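Probable ABC transporter extracellular-binding protein yckB (PDB 2IEE) probably serves as the extracellular solute-binding component of a binding-protein-dependent ABC transport system in the cell membrane of Bacillus subtilis. Local coordinates at residues L31-Y36 with Y181-L186; T47-E52 with Q243-A248. One frame throughout, in Å; residues are numbered along the deposited sequence.

Contact 1: L31-Y36 with Y181-L186; sequences LYPTSY and YYLQTL
Leu183 and Leu186, one helical turn apart, share one conformation: CG lies anti to the carbonyl carbon (chi1 -65° and -70°), and both branched ends reach across to Pro33. The two leucines meet the proline ring in different ways. Leu183 comes at it obliquely, its CD2 lying 3.7 Å from Pro33 CD; the same methyl is 3.7 Å from Tyr32 O, a van der Waals approach to the carbonyl of the peptide that leads into the proline. Leu186 reaches straight for the ring, its CD1 3.8 Å from Pro33 CG at the far end of the pyrrolidine, and CD1 also stands obliquely beside the Tyr32 ring. Proline suits this place because its compact ring offers two adjacent methylenes, CG and CD, one for each leucine methyl. The peptide bond before it is cis, and the turned chain lays Pro33 CB over the centre of the Tyr32 ring, 3.5 Å above its plane. Tyr36 lies at the edge of that ring, so that Tyr32 CD1 points onto the face of Tyr36. No hydrogen bond spans the segments; side chain to side chain, the touching is between carbons alone, and the shared surface is small (137 Å² in all). In the two-lobed solute-binding fold this contact joins the lobes: the loop, tied to helix 49-60 by Thr34 OG1 bonded to Glu50 N, belongs with the parallel sheet of strands 64-69, 22-27 and 86-87, while helix 181-190 packs through Gln184 against strands 108-116 and 197-214 of the mixed sheet.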
ATOM      1  N   LEU A  31      -1.396  -0.828   8.568  1.00 16.26           N
ATOM      2  CA  LEU A  31      -1.783  -0.795   7.158  1.00 16.00           C
ATOM      3  C   LEU A  31      -2.164  -2.164   6.595  1.00 14.44           C
ATOM      4  O   LEU A  31      -1.398  -2.772   5.842  1.00 15.16           O
ATOM      5  CB  LEU A  31      -0.643  -0.214   6.313  1.00 15.59           C
ATOM      6  CG  LEU A  31      -0.150   1.200   6.642  1.00 19.10           C
ATOM      7  CD1 LEU A  31       1.071   1.527   5.794  1.00 16.07           C
ATOM      8  CD2 LEU A  31      -1.268   2.204   6.395  1.00 17.95           C
ATOM      9  N   TYR A  32      -3.346  -2.651   6.952  1.00 14.81           N
ATOM     10  CA  TYR A  32      -3.801  -3.937   6.445  1.00 13.25           C
ATOM     11  C   TYR A  32      -3.938  -3.796   4.927  1.00 13.25           C
ATOM     12  O   TYR A  32      -4.415  -2.778   4.442  1.00 13.36           O
ATOM     13  CB  TYR A  32      -5.151  -4.285   7.061  1.00 13.84           C
ATOM     14  CG  TYR A  32      -5.778  -5.528   6.488  1.00 17.32           C
ATOM     15  CD1 TYR A  32      -5.328  -6.796   6.853  1.00 18.47           C
ATOM     16  CD2 TYR A  32      -6.811  -5.435   5.559  1.00 16.15           C
ATOM     17  CE1 TYR A  32      -5.898  -7.947   6.299  1.00 19.99           C
ATOM     18  CE2 TYR A  32      -7.381  -6.567   5.002  1.00 19.18           C
ATOM     19  CZ  TYR A  32      -6.922  -7.818   5.372  1.00 19.52           C
ATOM     20  OH  TYR A  32      -7.477  -8.931   4.791  1.00 23.54           O
ATOM     21  N   PRO A  33      -3.525  -4.814   4.156  1.00 10.91           N
ATOM     22  CA  PRO A  33      -2.936  -6.101   4.533  1.00 11.86           C
ATOM     23  C   PRO A  33      -1.426  -6.171   4.251  1.00 10.93           C
ATOM     24  O   PRO A  33      -0.898  -7.245   3.955  1.00  9.36           O
ATOM     25  CB  PRO A  33      -3.699  -7.066   3.646  1.00 11.80           C
ATOM     26  CG  PRO A  33      -3.671  -6.302   2.332  1.00 12.54           C
ATOM     27  CD  PRO A  33      -3.979  -4.859   2.753  1.00 11.97           C
ATOM     28  N   THR A  34      -0.731  -5.045   4.336  1.00 10.76           N
ATOM     29  CA  THR A  34       0.695  -5.058   4.040  1.00 14.18           C
ATOM     30  C   THR A  34       1.591  -5.009   5.281  1.00 14.31           C
ATOM     31  O   THR A  34       2.722  -5.498   5.264  1.00 13.41           O
ATOM     32  CB  THR A  34       1.052  -3.903   3.085  1.00 16.01           C
ATOM     33  OG1 THR A  34       2.305  -4.187   2.452  1.00 23.23           O
ATOM     34  CG2 THR A  34       1.155  -2.589   3.844  1.00 14.43           C
ATOM     35  N   SER A  35       1.083  -4.403   6.347  1.00 14.80           N
ATOM     36  CA  SER A  35       1.811  -4.309   7.606  1.00 14.89           C
ATOM     37  C   SER A  35       0.774  -4.150   8.714  1.00 14.27           C
ATOM     38  O   SER A  35       0.265  -3.057   8.944  1.00 16.96           O
ATOM     39  CB  SER A  35       2.762  -3.110   7.600  1.00 12.85           C
ATOM     40  OG  SER A  35       3.422  -2.991   8.850  1.00 15.32           O
ATOM     41  N   TYR A  36       0.455  -5.247   9.388  1.00 13.17           N
ATOM     42  CA  TYR A  36      -0.538  -5.215  10.456  1.00 12.46           C
ATOM     43  C   TYR A  36      -0.310  -6.384  11.403  1.00 11.77           C
ATOM     44  O   TYR A  36       0.605  -7.175  11.204  1.00 15.16           O
ATOM     45  CB  TYR A  36      -1.954  -5.314   9.869  1.00  9.95           C
ATOM     46  CG  TYR A  36      -2.234  -6.646   9.205  1.00  9.84           C
ATOM     47  CD1 TYR A  36      -1.685  -6.960   7.963  1.00  7.57           C
ATOM     48  CD2 TYR A  36      -3.014  -7.607   9.846  1.00  9.26           C
ATOM     49  CE1 TYR A  36      -1.902  -8.200   7.372  1.00 10.88           C
ATOM     50  CE2 TYR A  36      -3.239  -8.851   9.271  1.00 10.63           C
ATOM     51  CZ  TYR A  36      -2.682  -9.144   8.037  1.00 14.74           C
ATOM     52  OH  TYR A  36      -2.903 -10.378   7.480  1.00 13.69           O
ATOM     53  N   TYR A 181      -6.533   0.602  -5.615  1.00 10.83           N
ATOM     54  CA  TYR A 181      -7.194  -0.479  -6.337  1.00 10.41           C
ATOM     55  C   TYR A 181      -7.256  -1.783  -5.559  1.00 11.74           C
ATOM     56  O   TYR A 181      -8.331  -2.335  -5.328  1.00 11.23           O
ATOM     57  CB  TYR A 181      -6.484  -0.740  -7.658  1.00 11.59           C
ATOM     58  CG  TYR A 181      -6.964  -1.989  -8.359  1.00 12.22           C
ATOM     59  CD1 TYR A 181      -8.298  -2.136  -8.738  1.00 10.99           C
ATOM     60  CD2 TYR A 181      -6.078  -3.013  -8.669  1.00 10.41           C
ATOM     61  CE1 TYR A 181      -8.734  -3.277  -9.419  1.00 11.85           C
ATOM     62  CE2 TYR A 181      -6.502  -4.153  -9.346  1.00 13.08           C
ATOM     63  CZ  TYR A 181      -7.825  -4.278  -9.719  1.00 11.03           C
ATOM     64  OH  TYR A 181      -8.226  -5.404 -10.394  1.00 18.23           O
ATOM     65  N   TYR A 182      -6.092  -2.286  -5.172  1.00 11.52           N
ATOM     66  CA  TYR A 182      -6.037  -3.538  -4.445  1.00 13.86           C
ATOM     67  C   TYR A 182      -6.838  -3.547  -3.151  1.00 12.83           C
ATOM     68  O   TYR A 182      -7.494  -4.543  -2.848  1.00 11.87           O
ATOM     69  CB  TYR A 182      -4.580  -3.927  -4.207  1.00 14.56           C
ATOM     70  CG  TYR A 182      -3.917  -4.348  -5.494  1.00 14.64           C
ATOM     71  CD1 TYR A 182      -4.374  -5.468  -6.195  1.00 13.28           C
ATOM     72  CD2 TYR A 182      -2.868  -3.611  -6.042  1.00 11.71           C
ATOM     73  CE1 TYR A 182      -3.806  -5.844  -7.412  1.00 12.74           C
ATOM     74  CE2 TYR A 182      -2.291  -3.980  -7.260  1.00 11.59           C
ATOM     75  CZ  TYR A 182      -2.764  -5.095  -7.940  1.00 13.21           C
ATOM     76  OH  TYR A 182      -2.205  -5.457  -9.148  1.00 12.61           O
ATOM     77  N   LEU A 183      -6.812  -2.447  -2.400  1.00 11.76           N
ATOM     78  CA  LEU A 183      -7.581  -2.388  -1.158  1.00 12.88           C
ATOM     79  C   LEU A 183      -9.057  -2.501  -1.472  1.00 14.09           C
ATOM     80  O   LEU A 183      -9.820  -3.074  -0.694  1.00 15.65           O
ATOM     81  CB  LEU A 183      -7.352  -1.076  -0.419  1.00 12.35           C
ATOM     82  CG  LEU A 183      -5.945  -0.823   0.109  1.00 13.21           C
ATOM     83  CD1 LEU A 183      -5.942   0.509   0.858  1.00 11.89           C
ATOM     84  CD2 LEU A 183      -5.520  -1.969   1.022  1.00 11.41           C
ATOM     85  N   GLN A 184      -9.460  -1.950  -2.614  1.00 13.26           N
ATOM     86  CA  GLN A 184     -10.862  -2.001  -2.995  1.00 14.40           C
ATOM     87  C   GLN A 184     -11.276  -3.377  -3.521  1.00 13.85           C
ATOM     88  O   GLN A 184     -12.429  -3.760  -3.370  1.00 14.97           O
ATOM     89  CB  GLN A 184     -11.189  -0.896  -4.014  1.00 11.70           C
ATOM     90  CG  GLN A 184     -10.869   0.507  -3.484  1.00 11.15           C
ATOM     91  CD  GLN A 184     -11.685   1.617  -4.133  1.00 11.15           C
ATOM     92  OE1 GLN A 184     -11.701   1.770  -5.355  1.00 11.39           O
ATOM     93  NE2 GLN A 184     -12.356   2.408  -3.308  1.00 10.42           N
ATOM     94  N   THR A 185     -10.353  -4.123  -4.125  1.00 14.45           N
ATOM     95  CA  THR A 185     -10.705  -5.456  -4.616  1.00 14.23           C
ATOM     96  C   THR A 185     -11.007  -6.335  -3.405  1.00 15.55           C
ATOM     97  O   THR A 185     -11.829  -7.250  -3.470  1.00 16.33           O
ATOM     98  CB  THR A 185      -9.565  -6.122  -5.401  1.00 14.46           C
ATOM     99  OG1 THR A 185      -8.456  -6.353  -4.526  1.00 15.81           O
ATOM    100  CG2 THR A 185      -9.130  -5.245  -6.569  1.00 15.85           C
ATOM    101  N   LEU A 186     -10.335  -6.051  -2.296  1.00 15.38           N
ATOM    102  CA  LEU A 186     -10.556  -6.818  -1.084  1.00 16.51           C
ATOM    103  C   LEU A 186     -11.928  -6.479  -0.531  1.00 16.64           C
ATOM    104  O   LEU A 186     -12.590  -7.330   0.056  1.00 14.55           O
ATOM    105  CB  LEU A 186      -9.473  -6.518  -0.048  1.00 14.26           C
ATOM    106  CG  LEU A 186      -8.101  -7.070  -0.444  1.00 17.13           C
ATOM    107  CD1 LEU A 186      -7.069  -6.720   0.619  1.00 17.05           C
ATOM    108  CD2 LEU A 186      -8.198  -8.583  -0.613  1.00 16.98           C
TER

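Contact 2: T47-E52 with Q243-A248; sequences TGYEVE and QFFNKA
Tyr49 and Phe244 bring the backbones closest, their CA atoms 5.7 Å apart, where one helix begins and another ends. Gly48 is the N-cap of helix 49-60, and its backbone angles (phi 114°) would jam a side chain against the preceding carbonyl oxygen, which suits glycine. Phe245 is the first residue past helix 236-244 and opens a type I' turn to Ala248. Gly48 CA makes a CH-pi contact over one face of the Phe244 ring, 3.8 Å from its centroid; Tyr49 N lies over the same face, offset toward the rim, with Gly48 C over the centre. Thr47 OG1 donates to Glu52 OE2 over 2.7 Å, from the anti side and 25° out of the carboxylate plane. Glu52, whose OE2 also forms a salt bridge with Arg55, bends at chi2 and sets CG 3.7 Å from Phe244 CE2. Phe245 turns its edge toward the Tyr49 face in an offset edge-to-face pair, planes at 70°. An alanine in place of Phe244 is likely to open a gap over Gly48 and strip Glu52 CG of its packing. The end of the last helix, 236-244, thus packs on the start of helix 49-60 beside hairpin 36-38/45-47, joining the C-terminal part to the first lobe.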
ATOM      1  N   THR A  47       2.659  -8.884  10.680  1.00 12.94           N
ATOM      2  CA  THR A  47       2.731  -9.592   9.415  1.00 13.23           C
ATOM      3  C   THR A  47       2.258  -8.693   8.278  1.00 12.68           C
ATOM      4  O   THR A  47       2.296  -7.476   8.409  1.00 13.42           O
ATOM      5  CB  THR A  47       1.883 -10.891   9.488  1.00 12.86           C
ATOM      6  OG1 THR A  47       2.014 -11.628   8.269  1.00 14.47           O
ATOM      7  CG2 THR A  47       0.431 -10.568   9.740  1.00 13.18           C
ATOM      8  N   GLY A  48       1.826  -9.280   7.167  1.00 13.40           N
ATOM      9  CA  GLY A  48       1.378  -8.471   6.044  1.00 13.09           C
ATOM     10  C   GLY A  48       2.294  -8.629   4.841  1.00 13.37           C
ATOM     11  O   GLY A  48       3.464  -8.992   4.990  1.00 12.05           O
ATOM     12  N   TYR A  49       1.776  -8.342   3.649  1.00 12.72           N
ATOM     13  CA  TYR A  49       2.569  -8.493   2.438  1.00 12.72           C
ATOM     14  C   TYR A  49       3.999  -7.939   2.501  1.00 11.30           C
ATOM     15  O   TYR A  49       4.958  -8.689   2.350  1.00 12.83           O
ATOM     16  CB  TYR A  49       1.841  -7.874   1.240  1.00 11.16           C
ATOM     17  CG  TYR A  49       2.657  -7.946  -0.031  1.00 10.16           C
ATOM     18  CD1 TYR A  49       2.953  -9.171  -0.622  1.00  7.92           C
ATOM     19  CD2 TYR A  49       3.176  -6.795  -0.606  1.00  9.38           C
ATOM     20  CE1 TYR A  49       3.753  -9.244  -1.754  1.00  8.45           C
ATOM     21  CE2 TYR A  49       3.977  -6.855  -1.740  1.00 10.63           C
ATOM     22  CZ  TYR A  49       4.262  -8.077  -2.307  1.00  9.65           C
ATOM     23  OH  TYR A  49       5.060  -8.129  -3.422  1.00  9.25           O
ATOM     24  N   GLU A  50       4.139  -6.633   2.722  1.00 13.38           N
ATOM     25  CA  GLU A  50       5.458  -6.007   2.762  1.00 11.59           C
ATOM     26  C   GLU A  50       6.344  -6.539   3.886  1.00  9.32           C
ATOM     27  O   GLU A  50       7.538  -6.761   3.697  1.00  8.36           O
ATOM     28  CB  GLU A  50       5.317  -4.479   2.869  1.00 12.10           C
ATOM     29  CG  GLU A  50       6.659  -3.744   2.818  1.00 13.22           C
ATOM     30  CD  GLU A  50       6.524  -2.232   2.724  1.00 13.92           C
ATOM     31  OE1 GLU A  50       5.461  -1.699   3.095  1.00 15.44           O
ATOM     32  OE2 GLU A  50       7.493  -1.576   2.292  1.00 14.03           O
ATOM     33  N   VAL A  51       5.755  -6.742   5.056  1.00 11.65           N
ATOM     34  CA  VAL A  51       6.493  -7.263   6.200  1.00  9.94           C
ATOM     35  C   VAL A  51       7.082  -8.630   5.854  1.00 10.93           C
ATOM     36  O   VAL A  51       8.260  -8.886   6.102  1.00 11.65           O
ATOM     37  CB  VAL A  51       5.568  -7.383   7.436  1.00 10.51           C
ATOM     38  CG1 VAL A  51       6.221  -8.212   8.522  1.00  7.48           C
ATOM     39  CG2 VAL A  51       5.245  -6.000   7.962  1.00  8.77           C
ATOM     40  N   GLU A  52       6.269  -9.500   5.262  1.00 11.32           N
ATOM     41  CA  GLU A  52       6.736 -10.832   4.909  1.00 11.92           C
ATOM     42  C   GLU A  52       7.763 -10.789   3.786  1.00 11.94           C
ATOM     43  O   GLU A  52       8.689 -11.596   3.762  1.00 13.82           O
ATOM     44  CB  GLU A  52       5.559 -11.741   4.520  1.00 12.83           C
ATOM     45  CG  GLU A  52       4.549 -12.008   5.641  1.00 14.38           C
ATOM     46  CD  GLU A  52       5.189 -12.533   6.921  1.00 17.66           C
ATOM     47  OE1 GLU A  52       6.183 -13.289   6.837  1.00 20.67           O
ATOM     48  OE2 GLU A  52       4.690 -12.200   8.018  1.00 18.86           O
ATOM     49  N   GLN A 243      -1.365 -14.390  -1.225  1.00 15.61           N
ATOM     50  CA  GLN A 243      -1.776 -14.706   0.132  1.00 15.04           C
ATOM     51  C   GLN A 243      -2.431 -13.520   0.834  1.00 15.06           C
ATOM     52  O   GLN A 243      -3.438 -13.677   1.519  1.00 13.96           O
ATOM     53  CB  GLN A 243      -0.570 -15.176   0.953  1.00 17.24           C
ATOM     54  CG  GLN A 243      -0.850 -15.235   2.448  1.00 20.62           C
ATOM     55  CD  GLN A 243       0.334 -15.715   3.264  1.00 25.41           C
ATOM     56  OE1 GLN A 243       0.235 -15.874   4.485  1.00 28.23           O
ATOM     57  NE2 GLN A 243       1.462 -15.950   2.597  1.00 24.74           N
ATOM     58  N   PHE A 244      -1.860 -12.333   0.659  1.00 14.35           N
ATOM     59  CA  PHE A 244      -2.374 -11.136   1.314  1.00 15.45           C
ATOM     60  C   PHE A 244      -3.352 -10.292   0.518  1.00 14.77           C
ATOM     61  O   PHE A 244      -4.103  -9.506   1.097  1.00 16.80           O
ATOM     62  CB  PHE A 244      -1.201 -10.272   1.780  1.00 14.11           C
ATOM     63  CG  PHE A 244      -0.462 -10.869   2.934  1.00 14.52           C
ATOM     64  CD1 PHE A 244      -0.998 -10.817   4.215  1.00 12.09           C
ATOM     65  CD2 PHE A 244       0.732 -11.547   2.733  1.00 13.74           C
ATOM     66  CE1 PHE A 244      -0.355 -11.435   5.279  1.00 11.67           C
ATOM     67  CE2 PHE A 244       1.380 -12.168   3.791  1.00 14.09           C
ATOM     68  CZ  PHE A 244       0.832 -12.110   5.068  1.00 11.59           C
ATOM     69  N   PHE A 245      -3.352 -10.452  -0.799  1.00 13.99           N
ATOM     70  CA  PHE A 245      -4.251  -9.687  -1.649  1.00 13.22           C
ATOM     71  C   PHE A 245      -5.273 -10.548  -2.405  1.00 14.62           C
ATOM     72  O   PHE A 245      -5.590 -10.287  -3.564  1.00 14.27           O
ATOM     73  CB  PHE A 245      -3.425  -8.844  -2.627  1.00 13.59           C
ATOM     74  CG  PHE A 245      -2.747  -7.664  -1.983  1.00 12.30           C
ATOM     75  CD1 PHE A 245      -3.457  -6.494  -1.715  1.00 12.39           C
ATOM     76  CD2 PHE A 245      -1.396  -7.721  -1.633  1.00 14.21           C
ATOM     77  CE1 PHE A 245      -2.830  -5.394  -1.106  1.00 11.41           C
ATOM     78  CE2 PHE A 245      -0.761  -6.634  -1.026  1.00 12.67           C
ATOM     79  CZ  PHE A 245      -1.484  -5.465  -0.764  1.00 12.37           C
ATOM     80  N   ASN A 246      -5.777 -11.575  -1.727  1.00 15.30           N
ATOM     81  CA  ASN A 246      -6.788 -12.484  -2.271  1.00 15.05           C
ATOM     82  C   ASN A 246      -6.566 -12.979  -3.705  1.00 15.45           C
ATOM     83  O   ASN A 246      -7.422 -12.806  -4.582  1.00 13.84           O
ATOM     84  CB  ASN A 246      -8.176 -11.835  -2.142  1.00 14.59           C
ATOM     85  CG  ASN A 246      -9.312 -12.835  -2.300  1.00 15.72           C
ATOM     86  OD1 ASN A 246      -9.246 -13.953  -1.800  1.00 14.93           O
ATOM     87  ND2 ASN A 246     -10.367 -12.424  -2.985  1.00 16.14           N
ATOM     88  N   LYS A 247      -5.405 -13.598  -3.919  1.00 16.54           N
ATOM     89  CA  LYS A 247      -5.000 -14.183  -5.202  1.00 15.87           C
ATOM     90  C   LYS A 247      -4.485 -13.209  -6.267  1.00 16.89           C
ATOM     91  O   LYS A 247      -4.067 -13.627  -7.350  1.00 15.80           O
ATOM     92  CB  LYS A 247      -6.136 -15.032  -5.778  1.00 13.29           C
ATOM     93  CG  LYS A 247      -6.746 -16.037  -4.793  1.00 14.61           C
ATOM     94  CD  LYS A 247      -5.691 -16.899  -4.097  1.00 16.17           C
ATOM     95  CE  LYS A 247      -6.324 -17.930  -3.162  1.00 15.41           C
ATOM     96  NZ  LYS A 247      -7.276 -17.308  -2.192  1.00 17.88           N
ATOM     97  N   ALA A 248      -4.503 -11.916  -5.965  1.00 16.61           N
ATOM     98  CA  ALA A 248      -3.995 -10.932  -6.912  1.00 14.93           C
ATOM     99  C   ALA A 248      -2.480 -10.859  -6.731  1.00 15.54           C
ATOM    100  O   ALA A 248      -1.965 -11.168  -5.652  1.00 15.05           O
ATOM    101  CB  ALA A 248      -4.619  -9.584  -6.645  1.00 15.27           C
TER

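In the fold
Contact 2 is a buried aromatic junction, whereas contact 1 is smaller and only partly buried, with Tyr32 exposed. They draw on shared elements: the loop 31-36 of contact 1 is bonded to 47-52 through Pro33 O to Tyr49 N and through Tyr36 O to Thr47 N. Pro33 CG also packs on Phe244 O, so the proline that meets helix 181-190 sits beside the phenylalanine that meets helix 49-60. Their chemistry differs accordingly: contact 1 sets leucine methyls on a proline ring and, more loosely, on Tyr32; contact 2 sets phenylalanine rings against a glycine, a helix start and a tyrosine, with one hydrogen bond inside 47-52 holding Thr47 and Glu52 together. Segment 243-248 bridges both, since Asn246 reaches Leu186.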